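Local coordinates for Lin2634 protein (Listeria innocua, PDB 3MZO), which binds calcium ions and, as an HD-domain protein of the 5'-deoxynucleotidase YfbR-like family, probably hydrolyses phosphate esters of nucleotides, at residues 160-171 / 200-209; 21-29 / 149-159. One frame throughout, in Å; residues are numbered along the deposited sequence.

In the fold
Helix 158-172 takes part in both contacts. In interaction 2 its first turn and the turn leading into it meet the 21-29 loop; in interaction 1 its body, from Val160 to Tyr171, packs on the C-terminal helix. Both contacts are partly buried. Interaction 1 lies away from the metal sites and is mostly aliphatic and aromatic, with two hydroxyl pairs along one side. Interaction 2 is largely polar: a carboxylate and an amide hold loop backbone, two waters bridge its edge, and neighbouring subunits complete it; its Gln27 comes within about 8 Å, side chain to ion, of a bound calcium. Ile150 joins the two, packing on Leu201, Val160 and Tyr163.

Interaction 1 (160-171 / 200-209); sequences VEIYSEALATIY and ELPQLTTEIT
Ile208 enters helix 158-172 as a knob, its side chain held among Ser164, Leu167, Ala168 and Tyr171. Its two branches part there: CD1 comes to rest 3.7 Å from Ser164 CA, while CG2 presses on the backbone at Ala168, 3.7 Å from its N, and also meets Leu167. Further toward the N-terminal end of the pair, Leu204 CD2 touches Val160 CG1 at 3.6 Å and lies beside the Ser164 hydroxyl, which in one of its two modelled conformers donates to Val160 O. Leu167 CD2 approaches the methyl of Thr205 at 3.6 Å, the two side chains crossing at about a right angle.

One aromatic contact is a CH-pi interaction. Leu201 CD2 sits over the centre of the Tyr163 ring, 3.7 Å from its centroid and 10° off the normal. Tyr163 can receive it because CG lies anti to the backbone N (chi1 176°), which carries the ring across to the partner helix.

Ile208 thus makes a knob-into-hole contact between two helices that run in the same general direction, their axes 9.9 Å apart at closest and crossing at -35°. The packing fixes the C-terminal helix 201-211 to an all-helical HD-type domain, and helices 129-151 and 177-191 continue the apolar layer around Tyr163, which touches Leu143 and Leu187.

The polar contacts are between hydroxyls. Tyr163 OH donates to Thr205 OG1 (2.9 Å), which reaches the ring at its edge, near the ring plane; Thr205 OG1 in turn donates a hydrogen bond to Leu201 O, approaching from above the carbonyl plane, so this threonine oxygen both accepts and donates. One turn further along the C-terminal helix, and about two along its partner, Tyr171 OH and Thr209 OG1 form a hydrogen bond in which either could be the donor.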
loop_
_atom_site.group_PDB
_atom_site.type_symbol
_atom_site.label_atom_id
_atom_site.label_comp_id
_atom_site.label_asym_id
_atom_site.label_seq_id
_atom_site.Cartn_x
_atom_site.Cartn_y
_atom_site.Cartn_z
ATOM N N VAL B 160 -14.317 20.761 3.213
ATOM C CA VAL B 160 -14.946 21.932 3.829
ATOM C C VAL B 160 -16.452 21.739 3.904
ATOM O O VAL B 160 -17.102 22.113 4.903
ATOM C CB VAL B 160 -14.643 23.215 3.023
ATOM C CG1 VAL B 160 -15.673 24.331 3.350
ATOM C CG2 VAL B 160 -13.207 23.668 3.299
ATOM N N GLU B 161 -17.013 21.134 2.863
ATOM C CA GLU B 161 -18.446 20.867 2.822
ATOM C C GLU B 161 -18.869 19.839 3.861
ATOM O O GLU B 161 -19.923 19.986 4.492
ATOM C CB GLU B 161 -18.877 20.397 1.424
ATOM C CG GLU B 161 -18.764 21.477 0.339
ATOM C CD GLU B 161 -18.750 20.886 -1.091
ATOM O OE1 GLU B 161 -19.214 19.730 -1.291
ATOM O OE2 GLU B 161 -18.254 21.580 -2.015
ATOM N N ILE B 162 -18.064 18.803 4.042
ATOM C CA ILE B 162 -18.332 17.778 5.061
ATOM C C ILE B 162 -18.279 18.398 6.483
ATOM O O ILE B 162 -19.129 18.144 7.318
ATOM C CB ILE B 162 -17.303 16.605 4.947
ATOM C CG1 ILE B 162 -17.518 15.823 3.631
ATOM C CG2 ILE B 162 -17.403 15.651 6.154
ATOM C CD1 ILE B 162 -16.326 14.971 3.165
ATOM N N TYR B 163 -17.243 19.186 6.735
ATOM C CA TYR B 163 -17.048 19.838 8.005
ATOM C C TYR B 163 -18.264 20.731 8.324
ATOM O O TYR B 163 -18.829 20.693 9.436
ATOM C CB TYR B 163 -15.750 20.663 7.951
ATOM C CG TYR B 163 -15.473 21.483 9.184
ATOM C CD1 TYR B 163 -15.965 22.788 9.301
ATOM C CD2 TYR B 163 -14.735 20.959 10.240
ATOM C CE1 TYR B 163 -15.706 23.556 10.433
ATOM C CE2 TYR B 163 -14.469 21.718 11.375
ATOM C CZ TYR B 163 -14.966 23.011 11.471
ATOM O OH TYR B 163 -14.706 23.760 12.596
ATOM N N SER B 164 -18.685 21.499 7.322
ATOM C CA SER B 164 -19.805 22.417 7.480
ATOM C C SER B 164 -21.093 21.674 7.836
ATOM O O SER B 164 -21.820 22.071 8.759
ATOM C CB SER B 164 -19.962 23.239 6.209
ATOM O OG SER B 164 -18.784 23.988 5.990
ATOM N N GLU B 165 -21.349 20.581 7.126
ATOM C CA GLU B 165 -22.535 19.773 7.353
ATOM C C GLU B 165 -22.500 19.146 8.723
ATOM O O GLU B 165 -23.519 19.136 9.417
ATOM C CB GLU B 165 -22.670 18.681 6.293
ATOM C CG GLU B 165 -23.947 17.790 6.402
ATOM C CD GLU B 165 -23.895 16.674 7.502
ATOM O OE1 GLU B 165 -22.806 16.106 7.806
ATOM O OE2 GLU B 165 -24.974 16.355 8.056
ATOM N N ALA B 166 -21.336 18.614 9.099
ATOM C CA ALA B 166 -21.171 17.950 10.377
ATOM C C ALA B 166 -21.389 18.948 11.519
ATOM O O ALA B 166 -22.211 18.696 12.400
ATOM C CB ALA B 166 -19.784 17.243 10.457
ATOM N N LEU B 167 -20.727 20.101 11.484
ATOM C CA LEU B 167 -20.942 21.099 12.524
ATOM C C LEU B 167 -22.402 21.609 12.577
ATOM O O LEU B 167 -23.010 21.670 13.650
ATOM C CB LEU B 167 -19.953 22.259 12.381
ATOM C CG LEU B 167 -19.851 23.224 13.579
ATOM C CD1 LEU B 167 -19.531 22.517 14.963
ATOM C CD2 LEU B 167 -18.814 24.277 13.245
ATOM N N ALA B 168 -22.972 21.925 11.420
ATOM C CA ALA B 168 -24.381 22.312 11.338
ATOM C C ALA B 168 -25.258 21.305 12.073
ATOM O O ALA B 168 -26.066 21.676 12.912
ATOM C CB ALA B 168 -24.818 22.426 9.875
ATOM N N THR B 169 -25.082 20.027 11.773
ATOM C CA THR B 169 -25.855 18.977 12.431
ATOM C C THR B 169 -25.608 18.912 13.949
ATOM O O THR B 169 -26.559 18.878 14.722
ATOM C CB THR B 169 -25.570 17.627 11.780
ATOM O OG1 THR B 169 -25.820 17.761 10.385
ATOM C CG2 THR B 169 -26.458 16.523 12.325
ATOM N N ILE B 170 -24.348 18.933 14.384
ATOM C CA ILE B 170 -24.048 18.980 15.817
ATOM C C ILE B 170 -24.829 20.129 16.514
ATOM O O ILE B 170 -25.355 19.959 17.629
ATOM C CB ILE B 170 -22.503 19.100 16.061
ATOM C CG1 ILE B 170 -21.810 17.803 15.655
ATOM C CG2 ILE B 170 -22.191 19.397 17.519
ATOM C CD1 ILE B 170 -20.304 17.900 15.551
ATOM N N TYR B 171 -24.925 21.286 15.859
ATOM C CA TYR B 171 -25.664 22.429 16.430
ATOM C C TYR B 171 -27.125 22.179 16.649
ATOM O O TYR B 171 -27.706 22.809 17.518
ATOM C CB TYR B 171 -25.567 23.671 15.560
ATOM C CG TYR B 171 -24.509 24.587 16.027
ATOM C CD1 TYR B 171 -24.699 25.375 17.167
ATOM C CD2 TYR B 171 -23.297 24.662 15.351
ATOM C CE1 TYR B 171 -23.706 26.226 17.619
ATOM C CE2 TYR B 171 -22.295 25.504 15.784
ATOM C CZ TYR B 171 -22.499 26.284 16.920
ATOM O OH TYR B 171 -21.485 27.124 17.321
ATOM N N GLU B 200 -9.728 28.458 6.143
ATOM C CA GLU B 200 -10.947 29.255 6.278
ATOM C C GLU B 200 -11.834 28.769 7.435
ATOM O O GLU B 200 -12.947 29.285 7.619
ATOM C CB GLU B 200 -11.725 29.262 4.958
ATOM C CG GLU B 200 -12.333 27.922 4.564
ATOM C CD GLU B 200 -12.448 27.753 3.049
ATOM O OE1 GLU B 200 -12.947 28.679 2.378
ATOM O OE2 GLU B 200 -12.033 26.693 2.533
ATOM N N LEU B 201 -11.332 27.817 8.232
ATOM C CA LEU B 201 -12.136 27.213 9.302
ATOM C C LEU B 201 -12.638 28.220 10.329
ATOM O O LEU B 201 -13.826 28.178 10.686
ATOM C CB LEU B 201 -11.394 26.046 9.994
ATOM C CG LEU B 201 -11.140 24.789 9.122
ATOM C CD1 LEU B 201 -10.242 23.785 9.802
ATOM C CD2 LEU B 201 -12.449 24.126 8.707
ATOM N N PRO B 202 -11.764 29.148 10.785
ATOM C CA PRO B 202 -12.240 30.173 11.721
ATOM C C PRO B 202 -13.500 30.899 11.242
ATOM O O PRO B 202 -14.518 30.925 11.943
ATOM C CB PRO B 202 -11.047 31.137 11.826
ATOM C CG PRO B 202 -9.834 30.258 11.545
ATOM C CD PRO B 202 -10.312 29.278 10.512
ATOM N N GLN B 203 -13.434 31.459 10.039
ATOM C CA GLN B 203 -14.553 32.220 9.492
ATOM C C GLN B 203 -15.771 31.324 9.304
ATOM O O GLN B 203 -16.878 31.652 9.745
ATOM C CB GLN B 203 -14.167 32.859 8.151
ATOM C CG GLN B 203 -15.349 33.522 7.443
ATOM C CD GLN B 203 -14.927 34.364 6.266
ATOM O OE1 GLN B 203 -13.847 34.949 6.269
ATOM N NE2 GLN B 203 -15.783 34.443 5.256
ATOM N N LEU B 204 -15.545 30.197 8.639
ATOM C CA LEU B 204 -16.603 29.219 8.342
ATOM C C LEU B 204 -17.334 28.746 9.606
ATOM O O LEU B 204 -18.571 28.595 9.607
ATOM C CB LEU B 204 -15.980 28.034 7.612
ATOM C CG LEU B 204 -16.889 26.893 7.166
ATOM C CD1 LEU B 204 -17.978 27.366 6.179
ATOM C CD2 LEU B 204 -16.003 25.787 6.574
ATOM N N THR B 205 -16.562 28.532 10.676
ATOM C CA THR B 205 -17.117 28.091 11.959
ATOM C C THR B 205 -17.980 29.197 12.591
ATOM O O THR B 205 -19.069 28.916 13.117
ATOM C CB THR B 205 -15.993 27.606 12.956
ATOM O OG1 THR B 205 -15.133 26.650 12.314
ATOM C CG2 THR B 205 -16.600 26.975 14.209
ATOM N N THR B 206 -17.508 30.450 12.530
ATOM C CA THR B 206 -18.327 31.591 12.937
ATOM C C THR B 206 -19.641 31.607 12.143
ATOM O O THR B 206 -20.724 31.704 12.724
ATOM C CB THR B 206 -17.569 32.939 12.733
ATOM O OG1 THR B 206 -16.545 33.057 13.727
ATOM C CG2 THR B 206 -18.516 34.152 12.812
ATOM N N GLU B 207 -19.530 31.498 10.822
ATOM C CA GLU B 207 -20.704 31.477 9.934
ATOM C C GLU B 207 -21.719 30.407 10.284
ATOM O O GLU B 207 -22.919 30.695 10.383
ATOM C CB GLU B 207 -20.272 31.284 8.484
ATOM C CG GLU B 207 -19.775 32.578 7.844
ATOM C CD GLU B 207 -19.099 32.359 6.494
ATOM O OE1 GLU B 207 -19.069 31.207 5.994
ATOM O OE2 GLU B 207 -18.597 33.353 5.931
ATOM N N ILE B 208 -21.227 29.178 10.478
ATOM C CA ILE B 208 -22.082 28.060 10.856
ATOM C C ILE B 208 -22.772 28.333 12.201
ATOM O O ILE B 208 -23.966 28.042 12.350
ATOM C CB ILE B 208 -21.277 26.719 10.880
ATOM C CG1 ILE B 208 -20.809 26.361 9.467
ATOM C CG2 ILE B 208 -22.115 25.570 11.458
ATOM C CD1 ILE B 208 -19.567 25.525 9.436
ATOM N N THR B 209 -22.038 28.904 13.164
ATOM C CA THR B 209 -22.608 29.263 14.489
ATOM C C THR B 209 -23.640 30.405 14.417
ATOM O O THR B 209 -24.632 30.390 15.163
ATOM C CB THR B 209 -21.512 29.706 15.492
ATOM O OG1 THR B 209 -20.500 28.699 15.582
ATOM C CG2 THR B 209 -22.116 29.994 16.880
#

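Interaction 2 (21-29 / 149-159); sequences PGKFKYQEH and EIQKGNPENIF
Loop 21-29, which has no regular secondary structure, passes the end of helix 129-151 and the turn after it, with Tyr26 nearest Glu149 (CA to CA 6.7 Å) and Lys23 nearest Glu156. The carboxylate of Glu149 grips two successive loop amides: Tyr26 N binds OE1 at 2.8 Å from the syn side, and Gln27 N binds the syn lone pair of OE2 at 3.1 Å. Asn154 ND2 is a third donor, reaching OE1 from the anti side and probably helping to stabilise the buried charge. The same ND2 spends its other hydrogen on Phe24 O (2.9 Å), in a nearly straight bond of 171°. Asn154 OD1 accepts from Glu156 N in an Asx turn, so both ends of the amide are engaged and its rotation is fixed.

Tyr26 lies alongside Lys152, whose CB is 3.6 Å from ring atom CD2, and the backbone of Asn154 meets the ring edge. Beyond the ring, in one of two modelled conformers of Gln27, Lys152 NZ donates to its OE1 on a lone pair, 2.9 Å away. Phe24 O also meets the edge of the Phe159 ring, while Lys25 CG touches CZ of that ring at 3.7 Å. At the outer margin, one water links Phe24 N to Glu156 OE2.

Tyr26 OH is hydrogen-bonded to Lys152 O of the second subunit, whose Tyr26 ring also packs edge-to-face on this one. Within the chain, the loop leading to helix 31-51 is thus fastened across the junction where helix 129-151 ends in a Schellman motif at Gly153 and helix 158-172 begins.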
loop_
_atom_site.group_PDB
_atom_site.type_symbol
_atom_site.label_atom_id
_atom_site.label_comp_id
_atom_site.label_asym_id
_atom_site.label_seq_id
_atom_site.Cartn_x
_atom_site.Cartn_y
_atom_site.Cartn_z
ATOM N N PRO B 21 -14.237 6.399 -0.135
ATOM C CA PRO B 21 -13.158 6.203 -1.090
ATOM C C PRO B 21 -13.409 7.028 -2.377
ATOM O O PRO B 21 -14.540 7.337 -2.688
ATOM C CB PRO B 21 -13.212 4.702 -1.361
ATOM C CG PRO B 21 -14.648 4.316 -1.108
ATOM C CD PRO B 21 -15.133 5.234 -0.015
ATOM N N GLY B 22 -12.342 7.375 -3.087
ATOM C CA GLY B 22 -12.422 8.164 -4.341
ATOM C C GLY B 22 -11.467 9.332 -4.204
ATOM O O GLY B 22 -10.271 9.260 -4.580
ATOM N N LYS B 23 -11.959 10.387 -3.580
ATOM C CA LYS B 23 -11.160 11.612 -3.398
ATOM C C LYS B 23 -9.890 11.346 -2.593
ATOM O O LYS B 23 -9.921 10.620 -1.613
ATOM C CB LYS B 23 -11.998 12.694 -2.670
ATOM C CG LYS B 23 -13.250 13.162 -3.441
ATOM C CD LYS B 23 -12.885 13.867 -4.725
ATOM C CE LYS B 23 -14.117 14.246 -5.526
ATOM N NZ LYS B 23 -14.944 15.220 -4.780
ATOM N N PHE B 24 -8.782 11.926 -3.028
ATOM C CA PHE B 24 -7.518 11.827 -2.302
ATOM C C PHE B 24 -7.680 12.290 -0.863
ATOM O O PHE B 24 -8.267 13.350 -0.625
ATOM C CB PHE B 24 -6.417 12.685 -2.952
ATOM C CG PHE B 24 -5.175 12.715 -2.144
ATOM C CD1 PHE B 24 -4.285 11.666 -2.208
ATOM C CD2 PHE B 24 -4.925 13.768 -1.242
ATOM C CE1 PHE B 24 -3.165 11.645 -1.403
ATOM C CE2 PHE B 24 -3.783 13.761 -0.450
ATOM C CZ PHE B 24 -2.906 12.697 -0.524
ATOM N N LYS B 25 -7.199 11.483 0.075
ATOM C CA LYS B 25 -7.111 11.863 1.474
ATOM C C LYS B 25 -5.686 11.632 1.927
ATOM O O LYS B 25 -5.084 10.615 1.566
ATOM C CB LYS B 25 -8.033 11.013 2.366
ATOM C CG LYS B 25 -9.500 11.069 2.005
ATOM C CD LYS B 25 -10.268 10.067 2.839
ATOM C CE LYS B 25 -11.433 9.455 2.097
ATOM N NZ LYS B 25 -12.781 10.017 2.514
ATOM N N TYR B 26 -5.151 12.538 2.747
ATOM C CA TYR B 26 -3.791 12.306 3.278
ATOM C C TYR B 26 -3.795 11.100 4.210
ATOM O O TYR B 26 -2.839 10.362 4.240
ATOM C CB TYR B 26 -3.222 13.551 3.969
ATOM C CG TYR B 26 -2.925 14.737 3.047
ATOM C CD1 TYR B 26 -1.740 14.809 2.321
ATOM C CD2 TYR B 26 -3.809 15.817 2.961
ATOM C CE1 TYR B 26 -1.472 15.883 1.513
ATOM C CE2 TYR B 26 -3.538 16.898 2.162
ATOM C CZ TYR B 26 -2.369 16.936 1.457
ATOM O OH TYR B 26 -2.129 18.025 0.654
ATOM N N GLN B 27 -4.875 10.908 4.973
ATOM C CA GLN B 27 -5.032 9.757 5.865
ATOM C C GLN B 27 -6.362 9.048 5.619
ATOM O O GLN B 27 -7.416 9.691 5.660
ATOM C CB GLN B 27 -5.057 10.223 7.301
ATOM C CG GLN B 27 -3.821 10.920 7.752
ATOM C CD GLN B 27 -3.828 11.131 9.235
ATOM O OE1 GLN B 27 -3.610 12.240 9.705
ATOM N NE2 GLN B 27 -4.124 10.067 9.986
ATOM N N GLU B 28 -6.311 7.747 5.385
ATOM C CA GLU B 28 -7.490 6.895 5.220
ATOM C C GLU B 28 -7.835 6.309 6.594
ATOM O O GLU B 28 -6.974 6.194 7.453
ATOM C CB GLU B 28 -7.212 5.747 4.256
ATOM C CG GLU B 28 -7.051 6.195 2.784
ATOM C CD GLU B 28 -8.346 6.147 1.965
ATOM O OE1 GLU B 28 -8.728 5.020 1.546
ATOM O OE2 GLU B 28 -8.954 7.221 1.705
ATOM N N HIS B 29 -9.093 5.950 6.771
ATOM C CA HIS B 29 -9.593 5.384 8.043
ATOM C C HIS B 29 -10.500 4.243 7.683
ATOM O O HIS B 29 -11.377 4.422 6.848
ATOM C CB HIS B 29 -10.390 6.443 8.817
ATOM C CG HIS B 29 -9.632 7.715 9.046
ATOM N ND1 HIS B 29 -8.637 7.827 9.992
ATOM C CD2 HIS B 29 -9.691 8.913 8.413
ATOM C CE1 HIS B 29 -8.136 9.056 9.955
ATOM N NE2 HIS B 29 -8.756 9.733 8.999
ATOM N N GLU B 149 -8.048 16.811 7.185
ATOM C CA GLU B 149 -7.744 17.060 5.779
ATOM C C GLU B 149 -7.600 18.552 5.453
ATOM O O GLU B 149 -6.683 18.962 4.724
ATOM C CB GLU B 149 -8.782 16.362 4.887
ATOM C CG GLU B 149 -8.750 14.804 5.032
ATOM C CD GLU B 149 -7.396 14.180 4.662
ATOM O OE1 GLU B 149 -6.823 14.578 3.631
ATOM O OE2 GLU B 149 -6.921 13.258 5.370
ATOM N N ILE B 150 -8.484 19.368 6.015
ATOM C CA ILE B 150 -8.469 20.793 5.766
ATOM C C ILE B 150 -7.220 21.437 6.338
ATOM O O ILE B 150 -6.610 22.306 5.711
ATOM C CB ILE B 150 -9.717 21.468 6.368
ATOM C CG1 ILE B 150 -10.966 21.006 5.620
ATOM C CG2 ILE B 150 -9.594 22.993 6.308
ATOM C CD1 ILE B 150 -12.245 21.188 6.424
ATOM N N GLN B 151 -6.854 20.999 7.526
ATOM C CA GLN B 151 -5.614 21.407 8.198
ATOM C C GLN B 151 -4.408 21.153 7.314
ATOM O O GLN B 151 -3.498 21.978 7.255
ATOM C CB GLN B 151 -5.414 20.600 9.474
ATOM C CG GLN B 151 -5.174 21.423 10.683
ATOM C CD GLN B 151 -5.040 20.574 11.934
ATOM O OE1 GLN B 151 -5.639 19.488 12.050
ATOM N NE2 GLN B 151 -4.235 21.058 12.877
ATOM N N LYS B 152 -4.414 20.008 6.633
ATOM C CA LYS B 152 -3.293 19.613 5.755
ATOM C C LYS B 152 -3.358 20.250 4.382
ATOM O O LYS B 152 -2.494 20.023 3.536
ATOM C CB LYS B 152 -3.221 18.088 5.655
ATOM C CG LYS B 152 -2.935 17.382 6.955
ATOM C CD LYS B 152 -2.915 15.852 6.715
ATOM C CE LYS B 152 -2.565 15.031 7.910
ATOM N NZ LYS B 152 -3.667 15.034 8.931
ATOM N N GLY B 153 -4.369 21.085 4.165
ATOM C CA GLY B 153 -4.528 21.814 2.915
ATOM C C GLY B 153 -4.974 20.915 1.761
ATOM O O GLY B 153 -4.629 21.162 0.627
ATOM N N ASN B 154 -5.725 19.861 2.056
ATOM C CA ASN B 154 -6.247 19.019 1.023
ATOM C C ASN B 154 -6.956 19.889 -0.022
ATOM O O ASN B 154 -7.827 20.677 0.312
ATOM C CB ASN B 154 -7.214 17.994 1.612
ATOM C CG ASN B 154 -7.632 16.942 0.604
ATOM O OD1 ASN B 154 -8.010 17.287 -0.513
ATOM N ND2 ASN B 154 -7.580 15.657 0.998
ATOM N N PRO B 155 -6.587 19.744 -1.291
ATOM C CA PRO B 155 -7.159 20.678 -2.226
ATOM C C PRO B 155 -8.656 20.501 -2.511
ATOM O O PRO B 155 -9.239 21.406 -3.073
ATOM C CB PRO B 155 -6.328 20.474 -3.503
ATOM C CG PRO B 155 -5.608 19.166 -3.318
ATOM C CD PRO B 155 -5.462 18.975 -1.853
ATOM N N GLU B 156 -9.267 19.385 -2.132
ATOM C CA GLU B 156 -10.663 19.137 -2.475
ATOM C C GLU B 156 -11.652 19.883 -1.594
ATOM O O GLU B 156 -11.668 19.694 -0.378
ATOM C CB GLU B 156 -10.975 17.632 -2.389
ATOM C CG GLU B 156 -10.334 16.781 -3.493
ATOM C CD GLU B 156 -10.875 17.082 -4.895
ATOM O OE1 GLU B 156 -11.882 17.809 -5.039
ATOM O OE2 GLU B 156 -10.285 16.584 -5.872
ATOM N N ASN B 157 -12.529 20.681 -2.208
ATOM C CA ASN B 157 -13.532 21.423 -1.424
ATOM C C ASN B 157 -14.506 20.518 -0.662
ATOM O O ASN B 157 -15.137 20.970 0.300
ATOM C CB ASN B 157 -14.326 22.429 -2.288
ATOM C CG ASN B 157 -15.021 23.518 -1.428
ATOM O OD1 ASN B 157 -14.361 24.250 -0.673
ATOM N ND2 ASN B 157 -16.359 23.614 -1.538
ATOM N N ILE B 158 -14.637 19.258 -1.078
ATOM C CA ILE B 158 -15.551 18.343 -0.423
ATOM C C ILE B 158 -15.331 18.341 1.105
ATOM O O ILE B 158 -16.279 18.293 1.862
ATOM C CB ILE B 158 -15.456 16.893 -0.999
ATOM C CG1 ILE B 158 -16.692 16.082 -0.629
ATOM C CG2 ILE B 158 -14.239 16.133 -0.486
ATOM C CD1 ILE B 158 -17.964 16.612 -1.246
ATOM N N PHE B 159 -14.088 18.446 1.557
ATOM C CA PHE B 159 -13.810 18.371 3.001
ATOM C C PHE B 159 -14.377 19.560 3.791
ATOM O O PHE B 159 -14.924 19.365 4.886
ATOM C CB PHE B 159 -12.328 18.145 3.226
ATOM C CG PHE B 159 -11.871 16.840 2.660
ATOM C CD1 PHE B 159 -12.270 15.640 3.245
ATOM C CD2 PHE B 159 -11.130 16.793 1.507
ATOM C CE1 PHE B 159 -11.889 14.421 2.702
ATOM C CE2 PHE B 159 -10.754 15.568 0.953
ATOM C CZ PHE B 159 -11.136 14.389 1.566
HETATM O O HOH W 1 -14.364 18.315 -3.767
HETATM O O HOH W 2 -8.977 13.840 -5.290
#